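Local coordinates for putative oxidoreductase (Yersinia pestis, PDB 3KUX), which is a putative oxidoreductase that probably binds a nicotinamide adenine dinucleotide cofactor in its Rossmann-fold domain, at residues 4-9 with 312-317; 28-33 with 305-310. All blocks are in the same frame, centred on the assembly; numbering follows the deposited sequence.

Both contacts dock helix 303-313 against the Rossmann domain, and their centres lie 9 Å apart. Contact 2 takes the middle turns of the helix and the loop between helix 17-28 and strand 33-39; contact 1 takes the last turn and the start of strand 8-13, and along the chain it encloses contact 2. They meet directly: I8 N lies 2.7 Å from G32 O, a probable hydrogen bond, and I8 CD1 packs 3.7 Å from R310 O. I8 also packs on L33, its CB 3.7 Å from L33 CD2. Together they join a helix of the C-terminal family region to the probable NAD-binding domain.

Contact 1 (4-9 with 312-317); sequences MADKIK and AIWGTA
I8 and W314 carry this contact, with the isoleucine laid over one face of the indole. The touching branch is the longer one, CG1 and CD1. I8 CD1 sits 3.7 Å from the centroid of the five-membered ring of W314 and 26° off its normal, a CH-pi contact displaced toward the rim, while I8 CG1 lies 3.3 Å from W314 NE1. The torsions explain the reach: CG1 stands opposite the carbonyl carbon of I8 (chi1 -65°) and CD1 continues in an extended chain, which carries the methyl across to the helix. There the same CD1 meets I313, approaching its CB at 3.7 Å and its CG2 at 3.8 Å, so one methyl group lies against both the indole and the neighbouring aliphatic side chain.

On the W314 side, chi1 of -70° sets the ring beside its own backbone N and sends it out from the end of the helix toward 4-9. The six-membered part of the indole reaches farthest along this segment, and D6 O, in a poorly ordered residue, lies near the ring plane at the edge, 3.7 Å from W314 CH2. No hydrogen bond joins the two segments; the contact is van der Waals packing. Just beyond the indole, the chain turns at G315, whose N bonds back to A312 O. W314 also touches S1, and I8 pairs by a backbone bond with E34 of strand 33-39. The arrangement combines a Schellman motif ending helix 303-313 with aliphatic-on-indole packing at the start of the first strand of a Rossmann fold.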
# COMPACT_ATOMS: atom_id res chain seq x y z
N MSE A 4 2.98 -14.30 -22.74
CA MSE A 4 3.38 -15.66 -23.03
C MSE A 4 4.64 -15.63 -23.88
O MSE A 4 5.56 -16.41 -23.67
CB MSE A 4 2.26 -16.39 -23.77
CG MSE A 4 2.14 -17.87 -23.42
SE MSE A 4 1.36 -18.14 -21.65
CE MSE A 4 1.62 -20.07 -21.51
N ALA A 5 4.69 -14.69 -24.83
CA ALA A 5 5.80 -14.60 -25.77
C ALA A 5 6.55 -13.27 -25.73
O ALA A 5 7.48 -13.05 -26.50
CB ALA A 5 5.32 -14.90 -27.19
N ASP A 6 6.16 -12.38 -24.82
CA ASP A 6 6.82 -11.08 -24.73
C ASP A 6 7.13 -10.70 -23.28
O ASP A 6 6.41 -11.09 -22.36
CB ASP A 6 5.97 -9.99 -25.40
CG ASP A 6 6.81 -8.86 -25.96
OD1 ASP A 6 8.00 -9.09 -26.27
OD2 ASP A 6 6.28 -7.74 -26.10
N LYS A 7 8.22 -9.96 -23.09
CA LYS A 7 8.68 -9.61 -21.75
C LYS A 7 8.97 -8.12 -21.60
O LYS A 7 9.50 -7.48 -22.51
CB LYS A 7 9.93 -10.41 -21.39
CG LYS A 7 9.64 -11.76 -20.75
CD LYS A 7 10.89 -12.63 -20.72
CE LYS A 7 10.72 -13.83 -19.80
NZ LYS A 7 10.69 -13.44 -18.36
N ILE A 8 8.61 -7.58 -20.44
CA ILE A 8 8.96 -6.22 -20.06
C ILE A 8 10.15 -6.31 -19.12
O ILE A 8 10.04 -6.85 -18.02
CB ILE A 8 7.79 -5.54 -19.32
CG1 ILE A 8 6.59 -5.37 -20.26
CG2 ILE A 8 8.22 -4.21 -18.75
CD1 ILE A 8 5.32 -4.94 -19.55
N LYS A 9 11.29 -5.78 -19.54
CA LYS A 9 12.48 -5.85 -18.71
C LYS A 9 12.43 -4.79 -17.62
O LYS A 9 12.12 -3.62 -17.88
CB LYS A 9 13.75 -5.72 -19.56
CG LYS A 9 13.85 -6.76 -20.67
CD LYS A 9 15.24 -6.81 -21.30
CE LYS A 9 16.24 -7.52 -20.39
NZ LYS A 9 17.63 -7.49 -20.92
N ALA A 312 -0.88 -2.61 -18.05
CA ALA A 312 -1.00 -1.17 -18.31
C ALA A 312 0.09 -0.68 -19.27
O ALA A 312 -0.19 0.10 -20.18
CB ALA A 312 -0.95 -0.40 -17.01
N ILE A 313 1.32 -1.15 -19.06
CA ILE A 313 2.42 -0.83 -19.96
C ILE A 313 2.04 -1.16 -21.40
O ILE A 313 2.16 -0.33 -22.30
CB ILE A 313 3.69 -1.64 -19.62
CG1 ILE A 313 4.17 -1.34 -18.19
CG2 ILE A 313 4.78 -1.38 -20.64
CD1 ILE A 313 4.50 0.11 -17.94
N TRP A 314 1.57 -2.39 -21.60
CA TRP A 314 1.19 -2.86 -22.93
C TRP A 314 -0.07 -2.17 -23.43
O TRP A 314 -0.51 -2.42 -24.55
CB TRP A 314 1.04 -4.38 -22.94
CG TRP A 314 2.34 -5.10 -22.79
CD1 TRP A 314 3.58 -4.62 -23.11
CD2 TRP A 314 2.55 -6.43 -22.30
NE1 TRP A 314 4.55 -5.56 -22.85
CE2 TRP A 314 3.94 -6.68 -22.35
CE3 TRP A 314 1.70 -7.43 -21.83
CZ2 TRP A 314 4.49 -7.89 -21.94
CZ3 TRP A 314 2.25 -8.64 -21.42
CH2 TRP A 314 3.64 -8.86 -21.48
N GLY A 315 -0.65 -1.31 -22.60
CA GLY A 315 -1.81 -0.51 -22.98
C GLY A 315 -3.11 -1.29 -22.95
O GLY A 315 -4.13 -0.81 -23.44
N THR A 316 -3.08 -2.48 -22.36
CA THR A 316 -4.26 -3.34 -22.30
C THR A 316 -5.29 -2.90 -21.26
O THR A 316 -6.49 -3.03 -21.47
CB THR A 316 -3.87 -4.80 -22.00
OG1 THR A 316 -2.59 -5.10 -22.58
CG2 THR A 316 -4.92 -5.76 -22.56
N ALA A 317 -4.81 -2.40 -20.12
CA ALA A 317 -5.69 -2.08 -19.00
C ALA A 317 -5.22 -0.87 -18.19
O ALA A 317 -4.09 -0.40 -18.37
CB ALA A 317 -5.85 -3.30 -18.09

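Contact 2 (28-33 with 305-310); sequences MGTPGL and YYAGIR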
# COMPACT_ATOMS: atom_id res chain seq x y z
N MSE A 28 9.43 -11.20 -10.05
CA MSE A 28 9.91 -12.51 -10.45
C MSE A 28 8.74 -13.45 -10.75
O MSE A 28 8.78 -14.20 -11.72
CB MSE A 28 10.79 -13.10 -9.35
CG MSE A 28 11.86 -14.04 -9.87
SE MSE A 28 13.18 -13.14 -11.01
CE MSE A 28 12.13 -12.99 -12.65
N GLY A 29 7.71 -13.39 -9.91
CA GLY A 29 6.60 -14.33 -10.00
C GLY A 29 5.54 -13.92 -11.00
O GLY A 29 4.53 -14.61 -11.16
N THR A 30 5.78 -12.81 -11.68
CA THR A 30 4.81 -12.27 -12.63
C THR A 30 5.22 -12.54 -14.08
O THR A 30 6.23 -12.01 -14.56
CB THR A 30 4.63 -10.76 -12.40
OG1 THR A 30 4.06 -10.54 -11.10
CG2 THR A 30 3.71 -10.16 -13.45
N PRO A 31 4.43 -13.37 -14.79
CA PRO A 31 4.69 -13.64 -16.20
C PRO A 31 4.59 -12.35 -16.99
O PRO A 31 3.74 -11.51 -16.70
CB PRO A 31 3.56 -14.59 -16.60
CG PRO A 31 3.03 -15.14 -15.33
CD PRO A 31 3.22 -14.05 -14.31
N GLY A 32 5.47 -12.18 -17.98
CA GLY A 32 5.50 -10.95 -18.76
C GLY A 32 6.52 -9.97 -18.22
O GLY A 32 6.97 -9.08 -18.94
N LEU A 33 6.87 -10.11 -16.94
CA LEU A 33 7.89 -9.26 -16.34
C LEU A 33 9.21 -10.02 -16.13
O LEU A 33 9.21 -11.16 -15.66
CB LEU A 33 7.40 -8.67 -15.02
CG LEU A 33 6.20 -7.72 -15.05
CD1 LEU A 33 5.91 -7.20 -13.65
CD2 LEU A 33 6.45 -6.57 -16.01
N TYR A 305 -1.07 -6.61 -8.58
CA TYR A 305 -0.52 -5.28 -8.83
C TYR A 305 0.41 -5.27 -10.03
O TYR A 305 0.20 -4.52 -10.98
CB TYR A 305 0.24 -4.75 -7.61
CG TYR A 305 0.89 -3.40 -7.85
CD1 TYR A 305 0.14 -2.24 -7.81
CD2 TYR A 305 2.25 -3.30 -8.15
CE1 TYR A 305 0.72 -1.00 -8.04
CE2 TYR A 305 2.84 -2.07 -8.38
CZ TYR A 305 2.07 -0.92 -8.33
OH TYR A 305 2.63 0.32 -8.55
N TYR A 306 1.45 -6.10 -9.98
CA TYR A 306 2.42 -6.15 -11.06
C TYR A 306 1.83 -6.69 -12.36
O TYR A 306 2.17 -6.22 -13.45
CB TYR A 306 3.69 -6.90 -10.63
CG TYR A 306 4.65 -5.99 -9.91
CD1 TYR A 306 5.44 -5.09 -10.62
CD2 TYR A 306 4.74 -5.99 -8.53
CE1 TYR A 306 6.31 -4.24 -9.97
CE2 TYR A 306 5.60 -5.14 -7.87
CZ TYR A 306 6.39 -4.27 -8.60
OH TYR A 306 7.26 -3.41 -7.96
N ALA A 307 0.94 -7.67 -12.26
CA ALA A 307 0.25 -8.14 -13.44
C ALA A 307 -0.53 -6.97 -14.02
O ALA A 307 -0.70 -6.86 -15.23
CB ALA A 307 -0.67 -9.30 -13.09
N GLY A 308 -1.01 -6.09 -13.14
CA GLY A 308 -1.73 -4.90 -13.56
C GLY A 308 -0.79 -3.89 -14.20
O GLY A 308 -1.14 -3.24 -15.18
N ILE A 309 0.39 -3.76 -13.62
CA ILE A 309 1.40 -2.86 -14.18
C ILE A 309 1.77 -3.35 -15.57
O ILE A 309 1.71 -2.60 -16.54
CB ILE A 309 2.66 -2.83 -13.30
CG1 ILE A 309 2.35 -2.26 -11.91
CG2 ILE A 309 3.76 -2.03 -14.00
CD1 ILE A 309 2.16 -0.75 -11.88
N ARG A 310 2.16 -4.61 -15.65
CA ARG A 310 2.42 -5.26 -16.92
C ARG A 310 1.37 -4.85 -17.95
O ARG A 310 1.69 -4.23 -18.96
CB ARG A 310 2.41 -6.77 -16.75
CG ARG A 310 2.60 -7.55 -18.03
CD ARG A 310 2.22 -9.00 -17.83
NE ARG A 310 0.79 -9.14 -17.58
CZ ARG A 310 0.24 -10.14 -16.89
NH1 ARG A 310 1.00 -11.10 -16.38
NH2 ARG A 310 -1.07 -10.17 -16.72
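R310 reaches across to the turn at P31 and gives it a single, nearly straight hydrogen bond, R310 NH1 to P31 O at 2.8 Å with an N-H...O angle of 164°. The carbonyl oxygen lies at the guanidinium edge, in the guanidinium plane, whereas the donor is tilted 30° from the carbonyl plane. The R310 chain leaves the helix with CG pointing away from the backbone N, then bends at chi3 (67°), turning the guanidinium back so that one face lies over A307 CA. R310 CD passes 3.9 Å from G32 CA.

Farther back along the helix, L33 crosses Y306 at about a right angle. Its CD1 comes 3.7 Å from Y306 CD1, obliquely to the ring, while L33 CD2 reaches R310 CB at 4.1 Å. T30 also crosses Y306 at about a right angle, with OG1 near its CB and CG2 against the backbone of A307. The polar ends look elsewhere: T30 OG1 bonds to L26 O and Y306 OH to H23 ND1, both on helix 17-28. The type II turn T30-L33, with G32 at positive phi, forms the link between the first helix and second strand of a Rossmann beta-alpha-beta unit, here packed against helix 303-313.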